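Local coordinates for protein glycosyltransferase (Streptomyces viridochromogenes, PDB 2IUY) that probably transfers a sugar from a nucleotide donor during biosynthesis of the antibiotic avilamycin A, as a retaining GT-B glycosyltransferase of family GT4, at residues Asp19-Val24 and Gly54-Pro59; Val36-Asp41 and Ile145-Ala150. One frame throughout, in Å; residues are numbered along the deposited sequence.

Contact 1: residues Asp19-Val24 and Gly54-Pro59; sequences DAWISV and GAPGSP
The hydroxyl of S58 accepts the backbone N-H of V24, with N to OG 2.9 Å and an N-H...O angle of 166°, in the loop that follows strand 49-53 of the parallel N-terminal sheet of this GT-B fold. Here the chain makes a type II beta turn, A55-P56-G57-S58, closed by S58 N to A55 O at 3.2 Å. S58 OG approaches the same carbonyl from the same face, tilted 28° from its plane; at 2.5 Å from A55 O this second bond is suspiciously short, and its exact length is doubtful. With chi1 at -64°, S58 OG lies beside its own backbone N, which brings it back over the turn and also within 3.5 Å of S23 CA. The OG of S23 turns elsewhere, to P25 O.

Apolar contacts flank the V24 bond. The A55 methyl meets CG2 of V24 at 3.9 Å, and V24 in turn packs on helix 31-45.

Water completes the junction between the backbone carbonyls. One molecule donates to W21 O at 2.8 Å, its approach to P56 O being too close to trust. Another lies within hydrogen-bonding distance of both I22 O and G54 O, although not all of its acceptors can be served at once; G54 O also accepts from N10 ND2. A third links V24 O, 2.7 Å from that water, to P59 O. Toward the surface the proline ring of P56 meets the W21 indole at a slant, the pyrrole carbon CD1 of W21 lying 3.5 Å from CG of P56.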
ATOM      1  N   ASP A  19      -4.315 -20.757  11.374  1.00 16.76           N
ATOM      2  CA  ASP A  19      -3.446 -20.321  12.484  1.00 16.86           C
ATOM      3  C   ASP A  19      -2.140 -19.632  12.043  1.00 15.54           C
ATOM      4  O   ASP A  19      -1.523 -18.949  12.840  1.00 14.59           O
ATOM      5  CB  ASP A  19      -3.143 -21.452  13.446  1.00 18.13           C
ATOM      6  CG  ASP A  19      -4.393 -21.978  14.165  1.00 22.49           C
ATOM      7  OD1 ASP A  19      -5.369 -21.240  14.433  1.00 25.58           O
ATOM      8  OD2 ASP A  19      -4.396 -23.175  14.460  1.00 31.53           O
ATOM      9  N   ALA A  20      -1.771 -19.774  10.774  1.00 14.77           N
ATOM     10  CA  ALA A  20      -0.540 -19.190  10.236  1.00 14.23           C
ATOM     11  C   ALA A  20      -0.643 -17.661  10.186  1.00 15.01           C
ATOM     12  O   ALA A  20      -1.726 -17.120  10.006  1.00 14.85           O
ATOM     13  CB  ALA A  20      -0.282 -19.718   8.834  1.00 13.91           C
ATOM     14  N   TRP A  21       0.496 -16.988  10.312  1.00 15.20           N
ATOM     15  CA  TRP A  21       0.593 -15.528  10.225  1.00 14.43           C
ATOM     16  C   TRP A  21       0.814 -15.189   8.767  1.00 13.23           C
ATOM     17  O   TRP A  21       1.479 -15.917   8.051  1.00 12.69           O
ATOM     18  CB  TRP A  21       1.765 -15.026  11.090  1.00 15.06           C
ATOM     19  CG  TRP A  21       1.470 -15.237  12.564  1.00 14.75           C
ATOM     20  CD1 TRP A  21       1.913 -16.268  13.344  1.00 16.68           C
ATOM     21  CD2 TRP A  21       0.574 -14.484  13.375  1.00 17.75           C
ATOM     22  NE1 TRP A  21       1.376 -16.184  14.605  1.00 16.12           N
ATOM     23  CE2 TRP A  21       0.557 -15.091  14.655  1.00 17.93           C
ATOM     24  CE3 TRP A  21      -0.203 -13.329  13.161  1.00 16.41           C
ATOM     25  CZ2 TRP A  21      -0.195 -14.583  15.711  1.00 17.43           C
ATOM     26  CZ3 TRP A  21      -0.954 -12.835  14.208  1.00 16.82           C
ATOM     27  CH2 TRP A  21      -0.952 -13.463  15.472  1.00 16.40           C
ATOM     28  N   ILE A  22       0.236 -14.087   8.322  1.00 12.27           N
ATOM     29  CA  ILE A  22       0.487 -13.600   6.968  1.00 10.72           C
ATOM     30  C   ILE A  22       1.962 -13.201   6.933  1.00 10.98           C
ATOM     31  O   ILE A  22       2.484 -12.650   7.907  1.00 12.01           O
ATOM     32  CB  ILE A  22      -0.463 -12.427   6.613  1.00 10.69           C
ATOM     33  CG1 ILE A  22      -1.940 -12.932   6.537  1.00 10.88           C
ATOM     34  CG2 ILE A  22      -0.030 -11.754   5.265  1.00  9.98           C
ATOM     35  CD1 ILE A  22      -3.002 -11.803   6.393  1.00  8.20           C
ATOM     36  N   SER A  23       2.639 -13.501   5.838  1.00 11.21           N
ATOM     37  CA  SER A  23       4.056 -13.175   5.720  1.00 10.61           C
ATOM     38  C   SER A  23       4.322 -11.797   5.094  1.00  8.94           C
ATOM     39  O   SER A  23       3.410 -11.085   4.642  1.00  9.63           O
ATOM     40  CB  SER A  23       4.806 -14.310   4.972  1.00 11.09           C
ATOM     41  OG  SER A  23       4.453 -14.262   3.575  1.00 15.48           O
ATOM     42  N   VAL A  24       5.587 -11.400   5.106  1.00  7.93           N
ATOM     43  CA  VAL A  24       6.031 -10.235   4.406  1.00  7.52           C
ATOM     44  C   VAL A  24       7.117 -10.671   3.449  1.00  8.68           C
ATOM     45  O   VAL A  24       8.158 -11.176   3.893  1.00  8.23           O
ATOM     46  CB  VAL A  24       6.600  -9.171   5.411  1.00  7.71           C
ATOM     47  CG1 VAL A  24       7.520  -8.117   4.678  1.00  6.37           C
ATOM     48  CG2 VAL A  24       5.479  -8.492   6.152  1.00  5.85           C
ATOM     49  N   GLY A  54       6.126  -9.493  13.722  1.00 10.55           N
ATOM     50  CA  GLY A  54       4.735  -9.622  13.383  1.00 10.37           C
ATOM     51  C   GLY A  54       4.555 -10.331  12.073  1.00 10.39           C
ATOM     52  O   GLY A  54       3.516 -10.144  11.434  1.00 10.86           O
ATOM     53  N   ALA A  55       5.566 -11.112  11.646  1.00 10.04           N
ATOM     54  CA  ALA A  55       5.484 -11.875  10.371  1.00 10.15           C
ATOM     55  C   ALA A  55       6.385 -13.146  10.353  1.00 11.06           C
ATOM     56  O   ALA A  55       7.255 -13.294   9.467  1.00  8.90           O
ATOM     57  CB  ALA A  55       5.798 -10.955   9.177  1.00  9.58           C
ATOM     58  N   PRO A  56       6.187 -14.046  11.338  1.00 12.02           N
ATOM     59  CA  PRO A  56       7.070 -15.218  11.466  1.00 14.20           C
ATOM     60  C   PRO A  56       6.886 -16.160  10.236  1.00 16.18           C
ATOM     61  O   PRO A  56       5.847 -16.125   9.574  1.00 17.28           O
ATOM     62  CB  PRO A  56       6.663 -15.866  12.809  1.00 13.67           C
ATOM     63  CG  PRO A  56       5.306 -15.256  13.165  1.00 15.15           C
ATOM     64  CD  PRO A  56       5.112 -14.001  12.351  1.00 12.08           C
ATOM     65  N   GLY A  57       7.900 -16.911   9.852  1.00 17.13           N
ATOM     66  CA  GLY A  57       7.692 -17.713   8.622  1.00 17.29           C
ATOM     67  C   GLY A  57       7.827 -16.950   7.314  1.00 17.39           C
ATOM     68  O   GLY A  57       7.686 -17.558   6.238  1.00 17.45           O
ATOM     69  N   SER A  58       8.073 -15.626   7.380  1.00 16.63           N
ATOM     70  CA  SER A  58       8.389 -14.816   6.177  1.00 15.77           C
ATOM     71  C   SER A  58       9.724 -15.299   5.602  1.00 17.95           C
ATOM     72  O   SER A  58      10.540 -15.791   6.353  1.00 18.25           O
ATOM     73  CB  SER A  58       8.492 -13.325   6.523  1.00 15.13           C
ATOM     74  OG  SER A  58       7.259 -12.796   6.968  1.00 11.24           O
ATOM     75  N   PRO A  59       9.968 -15.150   4.266  1.00 19.86           N
ATOM     76  CA  PRO A  59      11.315 -15.586   3.756  1.00 21.09           C
ATOM     77  C   PRO A  59      12.437 -14.827   4.485  1.00 22.82           C
ATOM     78  O   PRO A  59      12.294 -13.609   4.739  1.00 22.07           O
ATOM     79  CB  PRO A  59      11.277 -15.237   2.276  1.00 20.81           C
ATOM     80  CG  PRO A  59       9.763 -15.120   1.938  1.00 21.23           C
ATOM     81  CD  PRO A  59       9.096 -14.614   3.203  1.00 19.27           C
TER
HETATM   82  O   HOH W   1       4.287 -15.662   7.802  1.00 36.68           O
HETATM   83  O   HOH W   2       1.393 -11.533  10.163  1.00  9.56           O
HETATM   84  O   HOH W   3      10.821 -11.605   3.470  1.00 17.82           O

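Contact 2: residues Val36-Asp41 and Ile145-Ala150; sequences VANLMD and IPVDPA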
ATOM      1  N   VAL A  36       5.782  -3.008   3.889  1.00  7.08           N
ATOM      2  CA  VAL A  36       6.888  -3.381   4.789  1.00  5.99           C
ATOM      3  C   VAL A  36       8.002  -4.106   4.018  1.00  7.55           C
ATOM      4  O   VAL A  36       9.161  -3.877   4.266  1.00  7.92           O
ATOM      5  CB  VAL A  36       6.350  -4.247   5.976  1.00  6.72           C
ATOM      6  CG1 VAL A  36       7.475  -4.670   6.904  1.00  5.29           C
ATOM      7  CG2 VAL A  36       5.293  -3.453   6.779  1.00  5.39           C
ATOM      8  N   ALA A  37       7.619  -4.992   3.074  1.00  8.01           N
ATOM      9  CA  ALA A  37       8.548  -5.686   2.198  1.00  7.13           C
ATOM     10  C   ALA A  37       9.404  -4.697   1.368  1.00  7.70           C
ATOM     11  O   ALA A  37      10.619  -4.836   1.307  1.00  7.58           O
ATOM     12  CB  ALA A  37       7.776  -6.673   1.280  1.00  5.71           C
ATOM     13  N   ASN A  38       8.755  -3.711   0.764  1.00  7.25           N
ATOM     14  CA  ASN A  38       9.388  -2.758  -0.100  1.00  8.98           C
ATOM     15  C   ASN A  38      10.274  -1.792   0.710  1.00  9.72           C
ATOM     16  O   ASN A  38      11.416  -1.454   0.290  1.00  9.24           O
ATOM     17  CB  ASN A  38       8.320  -1.947  -0.907  1.00  8.25           C
ATOM     18  CG  ASN A  38       7.731  -2.747  -2.061  1.00 10.11           C
ATOM     19  OD1 ASN A  38       8.456  -3.211  -2.961  1.00  7.42           O
ATOM     20  ND2 ASN A  38       6.406  -2.859  -2.078  1.00  7.38           N
ATOM     21  N   LEU A  39       9.742  -1.366   1.850  1.00  9.09           N
ATOM     22  CA  LEU A  39      10.504  -0.588   2.849  1.00  9.86           C
ATOM     23  C   LEU A  39      11.771  -1.318   3.306  1.00 10.88           C
ATOM     24  O   LEU A  39      12.873  -0.757   3.311  1.00 10.81           O
ATOM     25  CB  LEU A  39       9.629  -0.180   4.067  1.00  9.17           C
ATOM     26  CG  LEU A  39      10.416   0.639   5.127  1.00  9.55           C
ATOM     27  CD1 LEU A  39      11.155   1.855   4.491  1.00  6.02           C
ATOM     28  CD2 LEU A  39       9.613   1.089   6.314  1.00  6.71           C
HETATM   29  N   MSE A  40      11.581  -2.560   3.706  1.00 11.83           N
HETATM   30  CA  MSE A  40      12.641  -3.408   4.204  1.00 14.19           C
HETATM   31  C   MSE A  40      13.790  -3.568   3.185  1.00 12.56           C
HETATM   32  O   MSE A  40      14.952  -3.599   3.558  1.00 12.89           O
HETATM   33  CB  MSE A  40      12.005  -4.759   4.520  1.00 13.43           C
HETATM   34  CG  MSE A  40      12.954  -5.885   4.758  1.00 16.54           C
HETATM   35 SE   MSE A  40      11.862  -7.488   5.060  1.00 23.41          SE
HETATM   36  CE  MSE A  40      11.532  -7.998   3.173  1.00 21.78           C
ATOM     37  N   ASP A  41      13.436  -3.729   1.906  1.00 12.69           N
ATOM     38  CA  ASP A  41      14.413  -3.891   0.818  1.00 11.12           C
ATOM     39  C   ASP A  41      15.254  -2.627   0.737  1.00  9.79           C
ATOM     40  O   ASP A  41      16.470  -2.692   0.593  1.00 10.14           O
ATOM     41  CB  ASP A  41      13.704  -4.060  -0.526  1.00 10.59           C
ATOM     42  CG  ASP A  41      13.060  -5.415  -0.696  1.00 11.96           C
ATOM     43  OD1 ASP A  41      13.155  -6.270   0.222  1.00 12.27           O
ATOM     44  OD2 ASP A  41      12.435  -5.601  -1.768  1.00 11.11           O
ATOM     45  N   ILE A 145       4.139   5.674   0.022  1.00  6.11           N
ATOM     46  CA  ILE A 145       4.436   4.233  -0.052  1.00  5.31           C
ATOM     47  C   ILE A 145       5.562   3.963  -1.057  1.00  5.32           C
ATOM     48  O   ILE A 145       5.532   4.476  -2.191  1.00  5.51           O
ATOM     49  CB  ILE A 145       3.186   3.400  -0.370  1.00  5.26           C
ATOM     50  CG1 ILE A 145       2.145   3.487   0.782  1.00  6.84           C
ATOM     51  CG2 ILE A 145       3.548   1.996  -0.716  1.00  3.83           C
ATOM     52  CD1 ILE A 145       0.773   2.944   0.354  1.00  5.71           C
ATOM     53  N   PRO A 146       6.583   3.191  -0.617  1.00  5.27           N
ATOM     54  CA  PRO A 146       7.715   2.817  -1.452  1.00  5.67           C
ATOM     55  C   PRO A 146       7.406   1.597  -2.309  1.00  7.05           C
ATOM     56  O   PRO A 146       6.527   0.791  -1.980  1.00  5.49           O
ATOM     57  CB  PRO A 146       8.787   2.431  -0.415  1.00  5.89           C
ATOM     58  CG  PRO A 146       8.047   1.865   0.721  1.00  5.95           C
ATOM     59  CD  PRO A 146       6.724   2.667   0.758  1.00  4.27           C
ATOM     60  N   VAL A 147       8.158   1.470  -3.383  1.00  7.65           N
ATOM     61  CA  VAL A 147       8.069   0.327  -4.215  1.00  8.38           C
ATOM     62  C   VAL A 147       9.510  -0.053  -4.648  1.00  8.96           C
ATOM     63  O   VAL A 147      10.300   0.809  -5.025  1.00  8.75           O
ATOM     64  CB  VAL A 147       7.043   0.620  -5.370  1.00  9.29           C
ATOM     65  CG1 VAL A 147       7.547   1.591  -6.462  1.00  7.60           C
ATOM     66  CG2 VAL A 147       6.444  -0.599  -5.834  1.00 11.69           C
ATOM     67  N   ASP A 148       9.846  -1.341  -4.546  1.00  8.50           N
ATOM     68  CA  ASP A 148      11.123  -1.869  -5.041  1.00  8.46           C
ATOM     69  C   ASP A 148      10.897  -2.472  -6.431  1.00  8.57           C
ATOM     70  O   ASP A 148      10.252  -3.548  -6.567  1.00  7.72           O
ATOM     71  CB  ASP A 148      11.638  -2.926  -4.051  1.00  7.08           C
ATOM     72  CG  ASP A 148      12.965  -3.569  -4.468  1.00  9.47           C
ATOM     73  OD1 ASP A 148      13.601  -3.160  -5.474  1.00  9.83           O
ATOM     74  OD2 ASP A 148      13.379  -4.508  -3.748  1.00 10.12           O
ATOM     75  N   PRO A 149      11.448  -1.811  -7.464  1.00  8.73           N
ATOM     76  CA  PRO A 149      11.265  -2.303  -8.816  1.00 10.07           C
ATOM     77  C   PRO A 149      11.677  -3.754  -8.999  1.00 11.32           C
ATOM     78  O   PRO A 149      11.053  -4.432  -9.832  1.00 11.93           O
ATOM     79  CB  PRO A 149      12.122  -1.373  -9.686  1.00 10.23           C
ATOM     80  CG  PRO A 149      12.437  -0.162  -8.808  1.00  9.98           C
ATOM     81  CD  PRO A 149      12.233  -0.564  -7.390  1.00  8.01           C
ATOM     82  N   ALA A 150      12.663  -4.243  -8.233  1.00 12.01           N
ATOM     83  CA  ALA A 150      13.110  -5.651  -8.334  1.00 12.50           C
ATOM     84  C   ALA A 150      11.986  -6.613  -8.010  1.00 12.76           C
ATOM     85  O   ALA A 150      12.007  -7.745  -8.431  1.00 14.25           O
ATOM     86  CB  ALA A 150      14.356  -5.946  -7.417  1.00 12.53           C
TER
HETATM   87  O   HOH W   4       4.374  -1.151  -1.490  1.00 27.23           O
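The amide of N38 and the carboxylate of D148 have their planes turned 78° against each other, and the bond between these residues uses the backbone of one and the side chain of the other. D148 N donates to N38 OD1 at 2.8 Å, with an N-H...O angle of 162°; the donor sits well above the amide's carbonyl plane, so the bond is straight at the hydrogen but does not follow a lone pair. CG of N38 stands opposite its carbonyl carbon, which swings the amide out from helix 31-45 onto the 145-150 loop. Its CB rests 3.4 Å from P146 O, and a water accepts weakly from N38 ND2 while donating to that same P146 O.

About one helical turn further on, the carboxylates of D41 and D148 stand nearly perpendicular, 87° between planes, with D41 OD2 and D148 OD2 just 2.5 Å apart. R151 forms a salt bridge from NE to D41 OD2, which would be expected to ease the crowding of negative charge. CG of D148 is anti to its backbone N, which carries OD2 to D41, while OD1 accepts A150 N from above the carboxylate plane, closing an Asx turn where the 3-10 segment begins.

At the other end, the P146 ring lies against the helix backbone, its CG 3.8 Å from L39 N. The junction is buried: L39 packs on L8 of strand 5-9, and V147 reaches V263 of helix 256-263, near the UDP-binding E260. As in GT-B enzymes, the C-terminal helix returns to the N-terminal domain; helix 31-45 and the 145-150 loop form the surface that receives 321-336, with Y328 against L39, I324 against P146 and H321 against D148.

In the fold
From the N terminus, strand 5-9 leads into the loop carrying 19-24, then into helix 31-45, which holds 36-41; strand 49-53 follows and delivers 54-59. Contact 1 closes the short excursion through that helix and strand, with 29 residues between its segments. Contact 2 begins within this excursion but closes far beyond it, at 145-150 after the remaining strands of the first sheet, so the two loops cross. Their centres are about 17 Å apart, yet they touch, V24 CG1 lying 3.5 Å from A37 N. Helix 31-45 thus joins the loops of the first sheet to the segment leading toward strand 165-168 of the second, and to C-terminal helix 321-336.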